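PDB 2V4V: GH59 galactosidase from Clostridium cellulolyticum, which carries a family 6 carbohydrate-binding module, the part described here, which binds xylose, and probably hydrolyses glycosidic linkages in plant cell-wall polysaccharides. Local coordinates for residues E21-V33 / S116-S128. Sequence-based numbering, arbitrary orientation.
With NA (sodium ion), chain C; XYP (beta-D-xylopyranose), chain B.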
loop_
_atom_site.group_PDB
_atom_site.type_symbol
_atom_site.label_atom_id
_atom_site.label_comp_id
_atom_site.label_asym_id
_atom_site.label_seq_id
_atom_site.Cartn_x
_atom_site.Cartn_y
_atom_site.Cartn_z
ATOM N N GLU A 21 0.517 -14.049 -3.020
ATOM C CA GLU A 21 -0.150 -15.288 -2.601
ATOM C C GLU A 21 -1.643 -15.196 -2.840
ATOM O O GLU A 21 -2.183 -14.093 -3.109
ATOM C CB GLU A 21 0.134 -15.614 -1.144
ATOM C CG GLU A 21 -0.334 -14.474 -0.235
ATOM C CD GLU A 21 -0.141 -14.739 1.253
ATOM O OE1 GLU A 21 0.228 -15.884 1.667
ATOM O OE2 GLU A 21 -0.413 -13.776 2.003
ATOM N N THR A 22 -2.337 -16.335 -2.679
ATOM C CA THR A 22 -3.787 -16.402 -2.921
ATOM C C THR A 22 -4.487 -15.607 -1.836
ATOM O O THR A 22 -4.219 -15.809 -0.656
ATOM C CB THR A 22 -4.278 -17.851 -2.811
ATOM O OG1 THR A 22 -3.493 -18.684 -3.678
ATOM C CG2 THR A 22 -5.755 -17.968 -3.207
ATOM N N CYS A 23 -5.383 -14.725 -2.271
ATOM C CA CYS A 23 -6.145 -13.876 -1.360
ATOM C C CYS A 23 -7.537 -14.473 -1.140
ATOM O O CYS A 23 -8.202 -14.828 -2.116
ATOM C CB CYS A 23 -6.274 -12.486 -1.955
ATOM S SG CYS A 23 -7.293 -11.308 -0.999
ATOM N N SER A 24 -7.962 -14.619 0.130
ATOM C CA SER A 24 -9.277 -15.203 0.441
ATOM C C SER A 24 -10.442 -14.460 -0.206
ATOM O O SER A 24 -11.495 -15.074 -0.454
ATOM C CB SER A 24 -9.515 -15.163 1.955
ATOM O OG SER A 24 -9.720 -13.779 2.349
ATOM N N GLU A 25 -10.285 -13.154 -0.451
ATOM C CA GLU A 25 -11.360 -12.335 -1.041
ATOM C C GLU A 25 -11.363 -12.437 -2.566
ATOM O O GLU A 25 -12.191 -11.787 -3.223
ATOM C CB GLU A 25 -11.192 -10.837 -0.703
ATOM C CG GLU A 25 -10.975 -10.509 0.677
ATOM C CD GLU A 25 -11.280 -9.050 0.947
ATOM O OE1 GLU A 25 -10.636 -8.135 0.313
ATOM O OE2 GLU A 25 -12.138 -8.864 1.835
ATOM N N GLY A 26 -10.448 -13.255 -3.130
ATOM C CA GLY A 26 -10.289 -13.380 -4.578
ATOM C C GLY A 26 -9.022 -12.694 -5.028
ATOM O O GLY A 26 -8.539 -11.740 -4.377
ATOM N N GLY A 27 -8.460 -13.188 -6.133
ATOM C CA GLY A 27 -7.221 -12.632 -6.645
ATOM C C GLY A 27 -6.078 -12.916 -5.658
ATOM O O GLY A 27 -6.047 -13.982 -5.031
ATOM N N GLU A 28 -5.165 -11.955 -5.538
ATOM C CA GLU A 28 -3.902 -12.133 -4.797
ATOM C C GLU A 28 -3.711 -11.041 -3.779
ATOM O O GLU A 28 -4.267 -9.940 -3.936
ATOM C CB GLU A 28 -2.724 -12.064 -5.725
ATOM C CG GLU A 28 -2.918 -12.907 -6.994
ATOM C CD GLU A 28 -1.667 -12.954 -7.825
ATOM O OE1 GLU A 28 -1.833 -12.648 -9.045
ATOM O OE2 GLU A 28 -0.570 -13.283 -7.270
ATOM N N ASP A 29 -2.929 -11.349 -2.742
ATOM C CA ASP A 29 -2.418 -10.286 -1.874
ATOM C C ASP A 29 -0.890 -10.281 -1.884
ATOM O O ASP A 29 -0.246 -11.323 -2.120
ATOM C CB ASP A 29 -2.949 -10.401 -0.423
ATOM C CG ASP A 29 -2.517 -11.699 0.248
ATOM O OD1 ASP A 29 -3.291 -12.699 0.139
ATOM O OD2 ASP A 29 -1.386 -11.695 0.869
ATOM N N VAL A 30 -0.339 -9.098 -1.595
ATOM C CA VAL A 30 1.066 -8.987 -1.296
ATOM C C VAL A 30 1.185 -9.317 0.178
ATOM O O VAL A 30 0.593 -8.637 1.050
ATOM C CB VAL A 30 1.573 -7.562 -1.582
ATOM C CG1 VAL A 30 2.845 -7.293 -0.874
ATOM C CG2 VAL A 30 1.749 -7.398 -3.094
ATOM N N GLY A 31 1.926 -10.396 0.440
ATOM C CA GLY A 31 2.176 -10.821 1.819
ATOM C C GLY A 31 3.672 -10.962 2.119
ATOM O O GLY A 31 4.524 -10.518 1.358
ATOM N N PHE A 32 3.951 -11.617 3.245
ATOM C CA PHE A 32 5.319 -11.756 3.751
ATOM C C PHE A 32 5.992 -10.391 3.874
ATOM O O PHE A 32 7.131 -10.201 3.445
ATOM C CB PHE A 32 6.103 -12.718 2.864
ATOM C CG PHE A 32 5.361 -14.039 2.654
ATOM C CD1 PHE A 32 5.648 -15.183 3.458
ATOM C CD2 PHE A 32 4.363 -14.150 1.709
ATOM C CE1 PHE A 32 4.958 -16.356 3.299
ATOM C CE2 PHE A 32 3.691 -15.351 1.555
ATOM C CZ PHE A 32 4.003 -16.451 2.348
ATOM N N VAL A 33 5.247 -9.443 4.496
ATOM C CA VAL A 33 5.696 -8.047 4.623
ATOM C C VAL A 33 6.369 -7.867 5.969
ATOM O O VAL A 33 5.743 -8.070 7.029
ATOM C CB VAL A 33 4.480 -7.131 4.546
ATOM C CG1 VAL A 33 4.889 -5.702 4.848
ATOM C CG2 VAL A 33 3.800 -7.260 3.158
ATOM N N SER A 116 8.626 -5.704 14.826
ATOM C CA SER A 116 9.233 -6.960 14.358
ATOM C C SER A 116 8.124 -7.868 13.773
ATOM O O SER A 116 6.923 -7.679 14.048
ATOM C CB SER A 116 9.801 -7.682 15.589
ATOM O OG SER A 116 8.727 -7.892 16.530
ATOM N N GLY A 117 8.524 -8.856 12.978
ATOM C CA GLY A 117 7.594 -9.860 12.485
ATOM C C GLY A 117 6.853 -9.399 11.244
ATOM O O GLY A 117 7.189 -8.363 10.671
ATOM N N TYR A 118 5.845 -10.160 10.822
ATOM C CA TYR A 118 5.087 -9.787 9.637
ATOM C C TYR A 118 4.053 -8.731 10.003
ATOM O O TYR A 118 3.468 -8.764 11.111
ATOM C CB TYR A 118 4.391 -11.002 9.125
ATOM C CG TYR A 118 5.317 -12.064 8.622
ATOM C CD1 TYR A 118 6.112 -11.869 7.484
ATOM C CD2 TYR A 118 5.344 -13.314 9.236
ATOM C CE1 TYR A 118 6.943 -12.884 7.007
ATOM C CE2 TYR A 118 6.164 -14.336 8.747
ATOM C CZ TYR A 118 6.938 -14.122 7.621
ATOM O OH TYR A 118 7.742 -15.142 7.139
ATOM N N LEU A 119 3.841 -7.796 9.074
ATOM C CA LEU A 119 3.021 -6.634 9.391
ATOM C C LEU A 119 1.549 -6.760 8.923
ATOM O O LEU A 119 0.595 -6.637 9.743
ATOM C CB LEU A 119 3.649 -5.365 8.797
ATOM C CG LEU A 119 5.117 -5.132 9.200
ATOM C CD1 LEU A 119 5.533 -3.860 8.579
ATOM C CD2 LEU A 119 5.375 -5.079 10.683
ATOM N N PHE A 120 1.353 -6.935 7.614
ATOM C CA PHE A 120 -0.024 -7.036 7.082
ATOM C C PHE A 120 0.098 -7.558 5.656
ATOM O O PHE A 120 1.242 -7.648 5.110
ATOM C CB PHE A 120 -0.725 -5.650 7.051
ATOM C CG PHE A 120 0.201 -4.494 6.592
ATOM C CD1 PHE A 120 0.541 -4.304 5.248
ATOM C CD2 PHE A 120 0.798 -3.651 7.559
ATOM C CE1 PHE A 120 1.451 -3.261 4.890
ATOM C CE2 PHE A 120 1.677 -2.625 7.212
ATOM C CZ PHE A 120 1.987 -2.424 5.886
ATOM N N ASN A 121 -1.048 -7.993 5.117
ATOM C CA ASN A 121 -1.179 -8.383 3.693
ATOM C C ASN A 121 -1.965 -7.260 2.992
ATOM O O ASN A 121 -2.891 -6.673 3.601
ATOM C CB ASN A 121 -1.976 -9.693 3.558
ATOM C CG ASN A 121 -1.243 -10.895 4.097
ATOM O OD1 ASN A 121 -1.860 -11.951 4.427
ATOM N ND2 ASN A 121 0.058 -10.749 4.240
ATOM N N LEU A 122 -1.628 -6.999 1.720
ATOM C CA LEU A 122 -2.262 -5.884 0.981
ATOM C C LEU A 122 -2.907 -6.474 -0.254
ATOM O O LEU A 122 -2.220 -7.087 -1.057
ATOM C CB LEU A 122 -1.206 -4.817 0.592
ATOM C CG LEU A 122 -1.647 -3.659 -0.297
ATOM C CD1 LEU A 122 -2.653 -2.729 0.456
ATOM C CD2 LEU A 122 -0.385 -2.868 -0.649
ATOM N N ASN A 123 -4.224 -6.288 -0.383
ATOM C CA ASN A 123 -4.957 -6.815 -1.515
ATOM C C ASN A 123 -4.956 -5.821 -2.692
ATOM O O ASN A 123 -4.507 -6.118 -3.804
ATOM C CB ASN A 123 -6.383 -7.158 -1.044
ATOM C CG ASN A 123 -7.264 -7.723 -2.146
ATOM O OD1 ASN A 123 -6.842 -7.879 -3.311
ATOM N ND2 ASN A 123 -8.518 -8.033 -1.788
ATOM N N TRP A 124 -5.389 -4.590 -2.423
ATOM C CA TRP A 124 -5.439 -3.530 -3.434
ATOM C C TRP A 124 -5.442 -2.181 -2.703
ATOM O O TRP A 124 -5.572 -2.143 -1.494
ATOM C CB TRP A 124 -6.664 -3.685 -4.369
ATOM C CG TRP A 124 -7.995 -3.708 -3.693
ATOM C CD1 TRP A 124 -8.708 -4.822 -3.340
ATOM C CD2 TRP A 124 -8.781 -2.587 -3.264
ATOM N NE1 TRP A 124 -9.882 -4.483 -2.735
ATOM C CE2 TRP A 124 -9.962 -3.109 -2.690
ATOM C CE3 TRP A 124 -8.631 -1.191 -3.376
ATOM C CZ2 TRP A 124 -10.967 -2.286 -2.161
ATOM C CZ3 TRP A 124 -9.620 -0.369 -2.829
ATOM C CH2 TRP A 124 -10.782 -0.929 -2.256
ATOM N N PHE A 125 -5.236 -1.090 -3.443
ATOM C CA PHE A 125 -5.366 0.213 -2.810
ATOM C C PHE A 125 -5.859 1.181 -3.874
ATOM O O PHE A 125 -5.881 0.883 -5.084
ATOM C CB PHE A 125 -4.011 0.682 -2.265
ATOM C CG PHE A 125 -2.942 0.753 -3.324
ATOM C CD1 PHE A 125 -2.644 1.982 -3.890
ATOM C CD2 PHE A 125 -2.231 -0.376 -3.731
ATOM C CE1 PHE A 125 -1.673 2.104 -4.861
ATOM C CE2 PHE A 125 -1.266 -0.262 -4.715
ATOM C CZ PHE A 125 -0.979 0.960 -5.257
ATOM N N THR A 126 -6.216 2.367 -3.402
ATOM C CA THR A 126 -6.598 3.438 -4.348
ATOM C C THR A 126 -6.416 4.795 -3.680
ATOM O O THR A 126 -6.318 4.874 -2.430
ATOM C CB THR A 126 -8.097 3.306 -4.800
ATOM O OG1 THR A 126 -8.382 4.197 -5.900
ATOM C CG2 THR A 126 -9.052 3.549 -3.606
ATOM N N PHE A 127 -6.346 5.866 -4.481
ATOM C CA PHE A 127 -6.387 7.209 -3.900
ATOM C C PHE A 127 -7.770 7.848 -4.125
ATOM O O PHE A 127 -8.504 7.466 -5.043
ATOM C CB PHE A 127 -5.342 8.116 -4.523
ATOM C CG PHE A 127 -3.942 7.718 -4.189
ATOM C CD1 PHE A 127 -3.275 8.338 -3.124
ATOM C CD2 PHE A 127 -3.271 6.728 -4.925
ATOM C CE1 PHE A 127 -1.951 7.989 -2.812
ATOM C CE2 PHE A 127 -1.935 6.382 -4.644
ATOM C CZ PHE A 127 -1.285 6.983 -3.564
ATOM N N SER A 128 -8.099 8.834 -3.299
ATOM C CA SER A 128 -9.389 9.545 -3.440
ATOM C C SER A 128 -9.104 11.013 -3.639
ATOM O O SER A 128 -8.097 11.522 -3.167
ATOM C CB SER A 128 -10.244 9.350 -2.190
ATOM O OG SER A 128 -9.469 9.681 -1.021
HETATM NA NA NA C . -5.147 -8.057 -5.052
HETATM O O1 XYP B . 2.387 -17.611 6.757
HETATM C C1 XYP B . 2.485 -16.334 6.146
HETATM C C2 XYP B . 1.116 -16.055 5.543
HETATM C C3 XYP B . 1.108 -14.680 4.898
HETATM C C4 XYP B . 1.663 -13.637 5.864
HETATM C C5 XYP B . 2.991 -14.114 6.470
HETATM O O2 XYP B . 0.796 -16.968 4.501
HETATM O O3 XYP B . -0.203 -14.325 4.489
HETATM O O4 XYP B . 1.899 -12.410 5.212
HETATM O O5 XYP B . 2.808 -15.373 7.078
HETATM O O HOH W 1 -11.757 -6.518 -1.584
HETATM O O HOH W 2 -9.965 -9.384 -4.033
HETATM O O HOH W 3 -6.065 -9.422 -6.903
HETATM O O HOH W 4 2.733 -9.907 5.949
#
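Val30 and Leu122 form a single antiparallel hydrogen-bonded pair, each backbone N reaching the other's O at 2.8 Å, and on either side of this bridge the segments share a bound group. At one end, with CG anti to the backbone N (chi1 180°), the Asn123 amide extends to the 23-27 loop and the start of strand 28-31. OD1 and its own backbone O both bind the sodium ion, joined by Glu28 O, a water, Glu8 and Glu10. Asn123 ND2 donates to Glu25 OE1 at 3.0 Å; OE1 accepts on its anti lone pair and lies 1° out of the amide plane, while OE2 is salt-bridged to Arg56. Towards the opposite end, Leu119 N bonds Val33 O at 2.8 Å, and that oxygen also meets the Tyr118 ring at its edge. One face of this ring takes xylose C5, 3.6 Å above its centre. The Phe32 face lies over the flat of the sugar, C3 4.2 Å above the phenyl plane and offset toward the rim, so the two rings approach from different directions, not opposite sides. Phe32 N donates to xylose O4 at 3.0 Å, and Glu21 OE1 accepts from O2 at 3.1 Å. Asn121 lies beside O3 and O4, and Trp89 completes the pocket. Aromatic rings packed against a sugar whose hydroxyls meet polar groups characterise the loop-borne binding cleft of the CBM6 beta-sandwich.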